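Local structure of putative glutaryl-CoA dehydrogenase (Thermus thermophilus, 2EBA) at residues E15-V18 and R23-L26; E27-P32 and I48-E53; P32-W37 and R84-L89; L77-L82 and G88-V93. The protein belongs to the acyl-CoA dehydrogenase family of flavoproteins and carries bound flavin-adenine dinucleotide (FAD). All coordinates share one frame; numbering follows the deposited sequence.

Interaction 1: residues E15-V18 and R23-L26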
loop_
_atom_site.group_PDB
_atom_site.type_symbol
_atom_site.label_atom_id
_atom_site.label_comp_id
_atom_site.label_asym_id
_atom_site.label_seq_id
_atom_site.Cartn_x
_atom_site.Cartn_y
_atom_site.Cartn_z
ATOM N N GLU A 15 29.965 7.494 -21.911
ATOM C CA GLU A 15 28.589 7.430 -21.444
ATOM C C GLU A 15 28.245 8.680 -20.653
ATOM O O GLU A 15 27.157 9.228 -20.795
ATOM C CB GLU A 15 28.394 6.185 -20.577
ATOM C CG GLU A 15 28.750 4.914 -21.311
ATOM C CD GLU A 15 28.728 3.685 -20.438
ATOM O OE1 GLU A 15 29.148 3.767 -19.266
ATOM O OE2 GLU A 15 28.307 2.623 -20.934
ATOM N N LYS A 16 29.178 9.136 -19.825
ATOM C CA LYS A 16 28.926 10.317 -19.019
ATOM C C LYS A 16 28.801 11.569 -19.848
ATOM O O LYS A 16 28.072 12.499 -19.457
ATOM C CB LYS A 16 30.000 10.468 -17.932
ATOM C CG LYS A 16 29.816 9.453 -16.813
ATOM C CD LYS A 16 30.709 9.691 -15.615
ATOM C CE LYS A 16 32.150 9.383 -15.927
ATOM N NZ LYS A 16 32.841 9.037 -14.674
ATOM N N GLU A 17 29.463 11.639 -20.997
ATOM C CA GLU A 17 29.273 12.852 -21.755
ATOM C C GLU A 17 28.037 12.761 -22.659
ATOM O O GLU A 17 27.544 13.827 -23.103
ATOM C CB GLU A 17 30.531 13.246 -22.545
ATOM C CG GLU A 17 30.897 14.736 -22.360
ATOM C CD GLU A 17 30.239 15.649 -23.404
ATOM O OE1 GLU A 17 29.999 15.182 -24.544
ATOM O OE2 GLU A 17 29.981 16.838 -23.106
ATOM N N VAL A 18 27.494 11.565 -22.952
ATOM C CA VAL A 18 26.286 11.593 -23.781
ATOM C C VAL A 18 25.204 12.123 -22.827
ATOM O O VAL A 18 24.245 12.773 -23.265
ATOM C CB VAL A 18 25.879 10.207 -24.418
ATOM C CG1 VAL A 18 27.110 9.524 -24.977
ATOM C CG2 VAL A 18 25.154 9.361 -23.435
ATOM N N ARG A 23 21.350 16.617 -21.839
ATOM C CA ARG A 23 20.664 17.562 -20.951
ATOM C C ARG A 23 20.933 18.994 -21.477
ATOM O O ARG A 23 20.012 19.815 -21.454
ATOM C CB ARG A 23 21.210 17.403 -19.504
ATOM C CG ARG A 23 20.650 18.446 -18.533
ATOM C CD ARG A 23 20.698 18.106 -17.018
ATOM N NE ARG A 23 20.245 16.750 -16.707
ATOM C CZ ARG A 23 20.053 16.269 -15.475
ATOM N NH1 ARG A 23 20.261 17.038 -14.404
ATOM N NH2 ARG A 23 19.678 15.005 -15.308
ATOM N N ARG A 24 22.129 19.328 -21.958
ATOM C CA ARG A 24 22.347 20.695 -22.460
ATOM C C ARG A 24 21.435 20.962 -23.663
ATOM O O ARG A 24 20.770 21.982 -23.727
ATOM C CB ARG A 24 23.793 20.918 -22.921
ATOM C CG ARG A 24 24.649 21.402 -21.777
ATOM C CD ARG A 24 25.970 21.939 -22.274
ATOM N NE ARG A 24 27.061 21.055 -21.877
ATOM C CZ ARG A 24 27.663 20.191 -22.684
ATOM N NH1 ARG A 24 27.273 20.103 -23.955
ATOM N NH2 ARG A 24 28.616 19.394 -22.219
ATOM N N PHE A 25 21.403 20.041 -24.623
ATOM C CA PHE A 25 20.549 20.234 -25.783
ATOM C C PHE A 25 19.085 20.382 -25.406
ATOM O O PHE A 25 18.475 21.395 -25.725
ATOM C CB PHE A 25 20.779 19.088 -26.746
ATOM C CG PHE A 25 19.619 18.769 -27.595
ATOM C CD1 PHE A 25 19.096 19.717 -28.482
ATOM C CD2 PHE A 25 19.022 17.524 -27.509
ATOM C CE1 PHE A 25 17.970 19.414 -29.265
ATOM C CE2 PHE A 25 17.912 17.213 -28.291
ATOM C CZ PHE A 25 17.384 18.170 -29.169
ATOM N N LEU A 26 18.555 19.407 -24.681
ATOM C CA LEU A 26 17.150 19.429 -24.292
ATOM C C LEU A 26 16.689 20.571 -23.434
ATOM O O LEU A 26 15.507 20.958 -23.447
ATOM C CB LEU A 26 16.819 18.161 -23.551
ATOM C CG LEU A 26 16.857 16.989 -24.478
ATOM C CD1 LEU A 26 17.022 15.764 -23.611
ATOM C CD2 LEU A 26 15.581 16.960 -25.309
#
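The guanidinium of R24 is met by E17 at its edge, close to its own plane: E17 OE2 lies 12° out of that plane, and the carboxylate and guanidinium planes are turned 27° apart. The pair is an intrahelical salt bridge seven residues apart, spanning two turns on the solvent side of helix 13-29, within the helical N-terminal domain of the acyl-CoA dehydrogenase fold. R24 NH2 donates to E17 OE2 at 3.0 Å with an N-H...O angle of 148°, and the nitrogen meets that oxygen nearly in line with its C-O bond. The two CA atoms of E17 and R24 are 10.5 Å apart, so both chains must lean along the helix to close the gap. E17 folds at its second torsion and R24 at its third, and the two side chains cross at about a right angle. The neighbouring residues E15, R23 and F25 face the body of the protein. E15 forms a salt bridge with R306 and hydrogen bonds with S71 and T12, whereas R23 is paired with E81 and E257; F25 packs on helix 48-54. The outer pair buries little surface on its exposed face. The grip is single-pronged: E17 OE1 stays 5.0 Å from R24 NH2 while OE2 makes the bond.

Interaction 2: residues E27-P32 and I48-E53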
loop_
_atom_site.group_PDB
_atom_site.type_symbol
_atom_site.label_atom_id
_atom_site.label_comp_id
_atom_site.label_asym_id
_atom_site.label_seq_id
_atom_site.Cartn_x
_atom_site.Cartn_y
_atom_site.Cartn_z
ATOM N N GLU A 27 17.629 21.063 -22.649
ATOM C CA GLU A 27 17.364 22.114 -21.706
ATOM C C GLU A 27 17.283 23.464 -22.344
ATOM O O GLU A 27 16.611 24.378 -21.833
ATOM C CB GLU A 27 18.464 22.120 -20.677
ATOM C CG GLU A 27 18.060 22.761 -19.404
ATOM C CD GLU A 27 18.490 21.902 -18.248
ATOM O OE1 GLU A 27 19.709 21.814 -17.975
ATOM O OE2 GLU A 27 17.609 21.282 -17.628
ATOM N N LYS A 28 17.985 23.657 -23.446
ATOM C CA LYS A 28 17.900 24.956 -24.034
ATOM C C LYS A 28 16.920 24.902 -25.202
ATOM O O LYS A 28 16.302 25.910 -25.540
ATOM C CB LYS A 28 19.267 25.436 -24.481
ATOM C CG LYS A 28 19.490 25.447 -25.960
ATOM C CD LYS A 28 20.424 26.608 -26.227
ATOM C CE LYS A 28 20.829 26.686 -27.681
ATOM N NZ LYS A 28 21.110 28.123 -27.943
ATOM N N GLU A 29 16.750 23.726 -25.802
ATOM C CA GLU A 29 15.889 23.605 -26.968
ATOM C C GLU A 29 14.515 22.988 -26.787
ATOM O O GLU A 29 13.654 23.198 -27.641
ATOM C CB GLU A 29 16.620 22.869 -28.073
ATOM C CG GLU A 29 17.483 23.762 -28.926
ATOM C CD GLU A 29 18.171 23.003 -30.052
ATOM O OE1 GLU A 29 19.420 22.998 -30.073
ATOM O OE2 GLU A 29 17.477 22.400 -30.913
ATOM N N ALA A 30 14.295 22.225 -25.719
ATOM C CA ALA A 30 12.992 21.584 -25.559
ATOM C C ALA A 30 12.235 21.904 -24.268
ATOM O O ALA A 30 11.031 22.167 -24.317
ATOM C CB ALA A 30 13.125 20.061 -25.713
ATOM N N LEU A 31 12.914 21.885 -23.122
ATOM C CA LEU A 31 12.187 22.153 -21.882
ATOM C C LEU A 31 11.505 23.519 -21.879
ATOM O O LEU A 31 10.398 23.657 -21.375
ATOM C CB LEU A 31 13.099 22.021 -20.669
ATOM C CG LEU A 31 12.327 21.766 -19.377
ATOM C CD1 LEU A 31 12.728 20.446 -18.754
ATOM C CD2 LEU A 31 12.596 22.923 -18.443
ATOM N N PRO A 32 12.146 24.547 -22.474
ATOM C CA PRO A 32 11.493 25.859 -22.473
ATOM C C PRO A 32 10.125 25.863 -23.158
ATOM O O PRO A 32 9.338 26.777 -22.951
ATOM C CB PRO A 32 12.489 26.752 -23.217
ATOM C CG PRO A 32 13.796 26.120 -22.896
ATOM C CD PRO A 32 13.503 24.648 -23.050
ATOM N N ILE A 48 13.346 16.310 -34.379
ATOM C CA ILE A 48 13.808 15.030 -34.885
ATOM C C ILE A 48 15.189 15.195 -35.560
ATOM O O ILE A 48 16.093 14.386 -35.341
ATOM C CB ILE A 48 12.813 14.471 -35.877
ATOM C CG1 ILE A 48 11.501 14.219 -35.141
ATOM C CG2 ILE A 48 13.356 13.226 -36.538
ATOM C CD1 ILE A 48 10.357 13.942 -36.027
ATOM N N PRO A 49 15.344 16.228 -36.394
ATOM C CA PRO A 49 16.672 16.357 -36.994
ATOM C C PRO A 49 17.712 16.644 -35.904
ATOM O O PRO A 49 18.874 16.206 -36.028
ATOM C CB PRO A 49 16.522 17.534 -37.990
ATOM C CG PRO A 49 15.040 17.930 -37.898
ATOM C CD PRO A 49 14.318 16.784 -37.296
ATOM N N ARG A 50 17.329 17.334 -34.836
ATOM C CA ARG A 50 18.278 17.632 -33.754
ATOM C C ARG A 50 18.673 16.304 -33.062
ATOM O O ARG A 50 19.836 16.104 -32.751
ATOM C CB ARG A 50 17.683 18.567 -32.698
ATOM C CG ARG A 50 17.368 19.936 -33.277
ATOM C CD ARG A 50 18.596 20.642 -33.838
ATOM N NE ARG A 50 19.444 21.109 -32.755
ATOM C CZ ARG A 50 20.609 20.561 -32.419
ATOM N NH1 ARG A 50 21.077 19.498 -33.092
ATOM N NH2 ARG A 50 21.301 21.054 -31.400
ATOM N N PHE A 51 17.709 15.412 -32.805
ATOM C CA PHE A 51 18.013 14.122 -32.149
ATOM C C PHE A 51 18.951 13.336 -33.041
ATOM O O PHE A 51 19.849 12.666 -32.553
ATOM C CB PHE A 51 16.776 13.252 -31.958
ATOM C CG PHE A 51 15.736 13.831 -31.059
ATOM C CD1 PHE A 51 16.022 14.850 -30.162
ATOM C CD2 PHE A 51 14.448 13.332 -31.106
ATOM C CE1 PHE A 51 15.015 15.353 -29.341
ATOM C CE2 PHE A 51 13.456 13.825 -30.281
ATOM C CZ PHE A 51 13.735 14.830 -29.411
ATOM N N ALA A 52 18.686 13.384 -34.348
ATOM C CA ALA A 52 19.502 12.660 -35.323
ATOM C C ALA A 52 20.931 13.164 -35.210
ATOM O O ALA A 52 21.874 12.388 -35.097
ATOM C CB ALA A 52 18.966 12.893 -36.722
ATOM N N GLU A 53 21.078 14.482 -35.208
ATOM C CA GLU A 53 22.390 15.102 -35.089
ATOM C C GLU A 53 23.129 14.762 -33.797
ATOM O O GLU A 53 24.362 14.741 -33.765
ATOM C CB GLU A 53 22.251 16.612 -35.215
ATOM C CG GLU A 53 22.315 17.086 -36.634
ATOM C CD GLU A 53 21.397 18.259 -36.892
ATOM O OE1 GLU A 53 21.286 19.139 -36.011
ATOM O OE2 GLU A 53 20.790 18.304 -37.982
#
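R50 doubles back at its second and third torsions (chi2 -60°, chi3 -73°), which turns its NE edge toward E29, while E29 runs straight beyond CG (chi2 -178°) to deliver its carboxylate there. The side chains cross at about a right angle. R50 takes the carboxylate side-on with two nitrogens: NH2 donates to E29 OE1 at 3.0 Å, close to the guanidinium plane, and NE donates to E29 OE2 at 3.0 Å, an oxygen tilted out of that plane. OE2 uses its syn lone pair. A third, weak bond joins R50 NE to E29 OE1 at 3.3 Å, so the two acceptors share the donor and the guanidinium is restrained in its rotation. The fold of the arginine brings its aliphatic part close, R50 CG lying 3.4 Å from E29 OE2. On the remaining nitrogen, R50 NH1 makes a weak bond to E53 OE1 at 2.9 Å, one turn further along its own helix. The phenyl ring of F25 packs on R50. R50 is shared between the carboxylates of E29 and E53 in a partly exposed salt-bridge network, which links the end of helix 13-29 to helix 48-54 in the all-helical N-terminal domain of the acyl-CoA dehydrogenase fold.

Interaction 3: residues P32-W37 and R84-L89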
loop_
_atom_site.group_PDB
_atom_site.type_symbol
_atom_site.label_atom_id
_atom_site.label_comp_id
_atom_site.label_asym_id
_atom_site.label_seq_id
_atom_site.Cartn_x
_atom_site.Cartn_y
_atom_site.Cartn_z
ATOM N N PRO A 32 12.146 24.547 -22.474
ATOM C CA PRO A 32 11.493 25.859 -22.473
ATOM C C PRO A 32 10.125 25.863 -23.158
ATOM O O PRO A 32 9.338 26.777 -22.951
ATOM C CB PRO A 32 12.489 26.752 -23.217
ATOM C CG PRO A 32 13.796 26.120 -22.896
ATOM C CD PRO A 32 13.503 24.648 -23.050
ATOM N N HIS A 33 9.835 24.834 -23.955
ATOM C CA HIS A 33 8.575 24.783 -24.692
ATOM C C HIS A 33 7.652 23.620 -24.377
ATOM O O HIS A 33 6.468 23.682 -24.683
ATOM C CB HIS A 33 8.874 24.760 -26.189
ATOM C CG HIS A 33 9.961 25.704 -26.595
ATOM N ND1 HIS A 33 9.729 27.035 -26.855
ATOM C CD2 HIS A 33 11.297 25.523 -26.713
ATOM C CE1 HIS A 33 10.875 27.636 -27.115
ATOM N NE2 HIS A 33 11.843 26.742 -27.034
ATOM N N ILE A 34 8.182 22.562 -23.777
ATOM C CA ILE A 34 7.376 21.383 -23.484
ATOM C C ILE A 34 5.974 21.678 -22.968
ATOM O O ILE A 34 5.031 20.987 -23.343
ATOM C CB ILE A 34 8.068 20.442 -22.490
ATOM C CG1 ILE A 34 7.365 19.090 -22.520
ATOM C CG2 ILE A 34 8.020 21.034 -21.098
ATOM C CD1 ILE A 34 7.323 18.483 -23.918
ATOM N N ARG A 35 5.831 22.681 -22.109
ATOM C CA ARG A 35 4.508 23.038 -21.593
ATOM C C ARG A 35 3.593 23.249 -22.777
ATOM O O ARG A 35 2.729 22.424 -23.066
ATOM C CB ARG A 35 4.543 24.339 -20.799
ATOM C CG ARG A 35 4.388 24.189 -19.306
ATOM C CD ARG A 35 5.707 24.418 -18.594
ATOM N NE ARG A 35 5.526 25.252 -17.411
ATOM C CZ ARG A 35 6.520 25.802 -16.719
ATOM N NH1 ARG A 35 7.781 25.608 -17.095
ATOM N NH2 ARG A 35 6.248 26.550 -15.653
ATOM N N ASP A 36 3.787 24.364 -23.472
ATOM C CA ASP A 36 2.985 24.702 -24.629
ATOM C C ASP A 36 2.751 23.530 -25.578
ATOM O O ASP A 36 1.615 23.286 -25.974
ATOM C CB ASP A 36 3.635 25.863 -25.357
ATOM C CG ASP A 36 3.882 27.044 -24.433
ATOM O OD1 ASP A 36 3.291 27.058 -23.326
ATOM O OD2 ASP A 36 4.652 27.955 -24.783
ATOM N N TRP A 37 3.786 22.799 -25.949
ATOM C CA TRP A 37 3.557 21.697 -26.864
ATOM C C TRP A 37 2.626 20.614 -26.279
ATOM O O TRP A 37 1.745 20.119 -26.991
ATOM C CB TRP A 37 4.882 21.074 -27.288
ATOM C CG TRP A 37 5.819 22.017 -27.989
ATOM C CD1 TRP A 37 5.500 23.141 -28.728
ATOM C CD2 TRP A 37 7.240 21.864 -28.101
ATOM N NE1 TRP A 37 6.640 23.680 -29.287
ATOM C CE2 TRP A 37 7.719 22.916 -28.922
ATOM C CE3 TRP A 37 8.160 20.932 -27.591
ATOM C CZ2 TRP A 37 9.080 23.062 -29.237
ATOM C CZ3 TRP A 37 9.502 21.079 -27.905
ATOM C CH2 TRP A 37 9.949 22.138 -28.717
ATOM N N ARG A 84 13.009 12.857 -18.777
ATOM C CA ARG A 84 13.079 13.846 -17.722
ATOM C C ARG A 84 12.411 15.152 -18.206
ATOM O O ARG A 84 11.927 15.968 -17.409
ATOM C CB ARG A 84 14.519 14.094 -17.391
ATOM C CG ARG A 84 14.791 15.137 -16.353
ATOM C CD ARG A 84 16.297 15.141 -16.200
ATOM N NE ARG A 84 16.843 16.340 -15.581
ATOM C CZ ARG A 84 16.891 17.546 -16.158
ATOM N NH1 ARG A 84 16.412 17.742 -17.393
ATOM N NH2 ARG A 84 17.443 18.569 -15.510
ATOM N N VAL A 85 12.415 15.352 -19.518
ATOM C CA VAL A 85 11.774 16.539 -20.060
ATOM C C VAL A 85 10.305 16.160 -20.265
ATOM O O VAL A 85 9.415 16.783 -19.693
ATOM C CB VAL A 85 12.385 16.951 -21.401
ATOM C CG1 VAL A 85 11.638 18.140 -21.942
ATOM C CG2 VAL A 85 13.858 17.285 -21.228
ATOM N N ASP A 86 10.073 15.132 -21.084
ATOM C CA ASP A 86 8.730 14.641 -21.368
ATOM C C ASP A 86 8.779 13.244 -21.990
ATOM O O ASP A 86 9.598 12.986 -22.870
ATOM C CB ASP A 86 8.012 15.584 -22.323
ATOM C CG ASP A 86 6.543 15.234 -22.485
ATOM O OD1 ASP A 86 5.729 15.643 -21.626
ATOM O OD2 ASP A 86 6.208 14.530 -23.462
ATOM N N SER A 87 7.893 12.355 -21.531
ATOM C CA SER A 87 7.826 10.978 -22.028
ATOM C C SER A 87 7.548 10.920 -23.539
ATOM O O SER A 87 7.920 9.960 -24.211
ATOM C CB SER A 87 6.730 10.185 -21.287
ATOM O OG SER A 87 6.909 10.178 -19.879
ATOM N N GLY A 88 6.883 11.938 -24.073
ATOM C CA GLY A 88 6.593 11.935 -25.491
ATOM C C GLY A 88 7.857 12.042 -26.322
ATOM O O GLY A 88 7.981 11.434 -27.396
ATOM N N LEU A 89 8.806 12.822 -25.827
ATOM C CA LEU A 89 10.051 13.000 -26.545
ATOM C C LEU A 89 10.839 11.705 -26.517
ATOM O O LEU A 89 11.493 11.352 -27.498
ATOM C CB LEU A 89 10.873 14.141 -25.932
ATOM C CG LEU A 89 10.249 15.547 -25.920
ATOM C CD1 LEU A 89 11.222 16.540 -25.302
ATOM C CD2 LEU A 89 9.884 15.973 -27.338
#
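I34 packs its side chain against V85 and D86, the residues at the turn between helix 72-85 and helix 87-107, where D86 is the N-cap of the second helix. At the root, I34 CB lies 4.3 Å from V85 CG1, an apolar touch. The next atom, I34 CG1, comes within 3.6 Å of D86 CB and also passes near the carbonyl oxygen of V85. This branch extends away from the backbone N of I34 (chi1 -165°), carrying the chain toward the cap. The tip, I34 CD1, lies 3.4 Å from D86 CB and 3.6 Å from D86 CG, so the isoleucine rests on the methylene and carboxyl carbon of the aspartate, the two side chains crossing at a slant. Helix 31-39 thereby covers an acidic side chain whose oxygens are occupied elsewhere: D86 OD1 forms a salt bridge with R353, whose NH1 also donates to V85 O and which touches I34. The region is buried, and the D86 side chain is about 10 Å from a bound FAD. The other oxygen does the capping, as G88 N donates to D86 OD2 at 2.7 Å, approaching from above the carboxylate plane (44° out of it).

Interaction 4: residues L77-L82 and G88-V93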
loop_
_atom_site.group_PDB
_atom_site.type_symbol
_atom_site.label_atom_id
_atom_site.label_comp_id
_atom_site.label_asym_id
_atom_site.label_seq_id
_atom_site.Cartn_x
_atom_site.Cartn_y
_atom_site.Cartn_z
ATOM N N LEU A 77 20.865 6.227 -20.978
ATOM C CA LEU A 77 21.126 7.581 -20.513
ATOM C C LEU A 77 20.475 8.663 -21.362
ATOM O O LEU A 77 20.122 9.705 -20.836
ATOM C CB LEU A 77 22.634 7.843 -20.423
ATOM C CG LEU A 77 23.385 7.126 -19.291
ATOM C CD1 LEU A 77 24.897 7.273 -19.461
ATOM C CD2 LEU A 77 22.942 7.690 -17.959
ATOM N N ILE A 78 20.321 8.456 -22.664
ATOM C CA ILE A 78 19.686 9.501 -23.442
ATOM C C ILE A 78 18.179 9.417 -23.181
ATOM O O ILE A 78 17.482 10.430 -23.143
ATOM C CB ILE A 78 19.981 9.397 -24.972
ATOM C CG1 ILE A 78 19.090 8.354 -25.614
ATOM C CG2 ILE A 78 21.435 9.083 -25.222
ATOM C CD1 ILE A 78 18.110 8.971 -26.548
ATOM N N CYS A 79 17.683 8.203 -22.987
ATOM C CA CYS A 79 16.267 8.017 -22.702
ATOM C C CYS A 79 15.937 8.722 -21.396
ATOM O O CYS A 79 14.896 9.370 -21.267
ATOM C CB CYS A 79 15.940 6.529 -22.596
ATOM S SG CYS A 79 15.816 5.729 -24.191
ATOM N N TYR A 80 16.849 8.592 -20.439
ATOM C CA TYR A 80 16.740 9.198 -19.115
ATOM C C TYR A 80 16.499 10.707 -19.242
ATOM O O TYR A 80 15.521 11.264 -18.725
ATOM C CB TYR A 80 18.049 8.946 -18.345
ATOM C CG TYR A 80 18.043 9.406 -16.909
ATOM C CD1 TYR A 80 17.641 8.546 -15.881
ATOM C CD2 TYR A 80 18.391 10.714 -16.576
ATOM C CE1 TYR A 80 17.588 8.977 -14.557
ATOM C CE2 TYR A 80 18.337 11.160 -15.255
ATOM C CZ TYR A 80 17.933 10.282 -14.252
ATOM O OH TYR A 80 17.884 10.693 -12.943
ATOM N N GLU A 81 17.424 11.361 -19.937
ATOM C CA GLU A 81 17.354 12.797 -20.151
ATOM C C GLU A 81 16.128 13.204 -20.988
ATOM O O GLU A 81 15.503 14.235 -20.729
ATOM C CB GLU A 81 18.654 13.284 -20.809
ATOM C CG GLU A 81 19.870 13.242 -19.882
ATOM C CD GLU A 81 19.637 13.989 -18.574
ATOM O OE1 GLU A 81 19.149 15.134 -18.620
ATOM O OE2 GLU A 81 19.948 13.438 -17.501
ATOM N N LEU A 82 15.783 12.395 -21.982
ATOM C CA LEU A 82 14.621 12.684 -22.808
ATOM C C LEU A 82 13.348 12.699 -21.947
ATOM O O LEU A 82 12.622 13.695 -21.916
ATOM C CB LEU A 82 14.492 11.631 -23.913
ATOM C CG LEU A 82 15.346 11.796 -25.172
ATOM C CD1 LEU A 82 15.344 10.505 -25.949
ATOM C CD2 LEU A 82 14.798 12.922 -26.025
ATOM N N GLY A 88 6.883 11.938 -24.073
ATOM C CA GLY A 88 6.593 11.935 -25.491
ATOM C C GLY A 88 7.857 12.042 -26.322
ATOM O O GLY A 88 7.981 11.434 -27.396
ATOM N N LEU A 89 8.806 12.822 -25.827
ATOM C CA LEU A 89 10.051 13.000 -26.545
ATOM C C LEU A 89 10.839 11.705 -26.517
ATOM O O LEU A 89 11.493 11.352 -27.498
ATOM C CB LEU A 89 10.873 14.141 -25.932
ATOM C CG LEU A 89 10.249 15.547 -25.920
ATOM C CD1 LEU A 89 11.222 16.540 -25.302
ATOM C CD2 LEU A 89 9.884 15.973 -27.338
ATOM N N ARG A 90 10.762 10.993 -25.398
ATOM C CA ARG A 90 11.478 9.725 -25.239
ATOM C C ARG A 90 10.825 8.639 -26.097
ATOM O O ARG A 90 11.500 7.779 -26.666
ATOM C CB ARG A 90 11.476 9.315 -23.758
ATOM C CG ARG A 90 12.453 8.193 -23.367
ATOM C CD ARG A 90 11.859 6.802 -23.590
ATOM N NE ARG A 90 10.617 6.639 -22.845
ATOM C CZ ARG A 90 9.538 6.010 -23.301
ATOM N NH1 ARG A 90 9.534 5.472 -24.513
ATOM N NH2 ARG A 90 8.446 5.941 -22.548
ATOM N N SER A 91 9.496 8.705 -26.188
ATOM C CA SER A 91 8.711 7.756 -26.970
ATOM C C SER A 91 9.139 7.748 -28.426
ATOM O O SER A 91 9.291 6.686 -29.025
ATOM C CB SER A 91 7.223 8.108 -26.883
ATOM O OG SER A 91 6.740 7.920 -25.565
ATOM N N PHE A 92 9.321 8.930 -28.999
ATOM C CA PHE A 92 9.737 9.006 -30.385
ATOM C C PHE A 92 11.047 8.244 -30.576
ATOM O O PHE A 92 11.168 7.424 -31.482
ATOM C CB PHE A 92 9.905 10.465 -30.837
ATOM C CG PHE A 92 10.406 10.600 -32.254
ATOM C CD1 PHE A 92 11.772 10.636 -32.534
ATOM C CD2 PHE A 92 9.509 10.605 -33.316
ATOM C CE1 PHE A 92 12.235 10.667 -33.850
ATOM C CE2 PHE A 92 9.957 10.637 -34.645
ATOM C CZ PHE A 92 11.327 10.664 -34.911
ATOM N N VAL A 93 12.029 8.511 -29.720
ATOM C CA VAL A 93 13.313 7.838 -29.835
ATOM C C VAL A 93 13.221 6.335 -29.601
ATOM O O VAL A 93 13.947 5.563 -30.244
ATOM C CB VAL A 93 14.347 8.438 -28.878
ATOM C CG1 VAL A 93 15.664 7.685 -28.999
ATOM C CG2 VAL A 93 14.537 9.899 -29.206
#
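R90 lays its aliphatic chain across C79 while its guanidinium is held on all three nitrogens: NE by a salt bridge to E83, NH1 by the hydroxyl of S94 and NH2 by that of Y364. Within 77-82 the arginine, whose side chain is about 9 Å from a bound FAD, meets C79 and L82 with its carbons; E83 comes next on that same helix. R90 CG sits 3.4 Å from C79 O and 3.9 Å from C79 CB, and the bends at its second and third torsions bring CD near the C79 sulfur. L82 makes the widest set of contacts from 77-82, touching L89, R90 and V93. Its CB lies 3.8 Å from R90 CA, and its two methyls diverge: L82 CD2 reaches along L89, 4.1 Å from L89 CB, whereas L82 CD1 presses on V93 CG2 at 3.4 Å, tighter than a usual methyl contact. These last two side chains meet nearly at right angles. I78 completes the apolar row. Its CG1 takes the crowded position between backbone N and carbonyl carbon (chi1 80°), which swings CD1 to 3.7 Å from V93 CG1. F51 of helix 48-54 packs on both L82 and V93. With axes 8.6 Å apart and directions differing by 149°, the segments form an antiparallel helical hairpin, closed by the short turn at D86, in the N-terminal helical domain of the acyl-CoA dehydrogenase fold.

Overall arrangement
All four contacts lie in the N-terminal helical domain, and they divide by depth. Interactions 1 and 2 are surface contacts made by charge, both using helix 13-29: the first stays within that helix, the second joins its end to helix 48-54. Interactions 3 and 4 are buried and mainly apolar, both built on helices 72-85 and 87-107 and sharing G88 and L89; R90 and D86 OD1 find their charged partners outside the segments, whereas D86 OD2 caps G88 N. The two layers are stitched together: R23 pairs with E81, F25 packs on R50 and F51, A30 touches L89, and F51 reaches L82 and V93. The segments of interactions 2 and 3 also share P32.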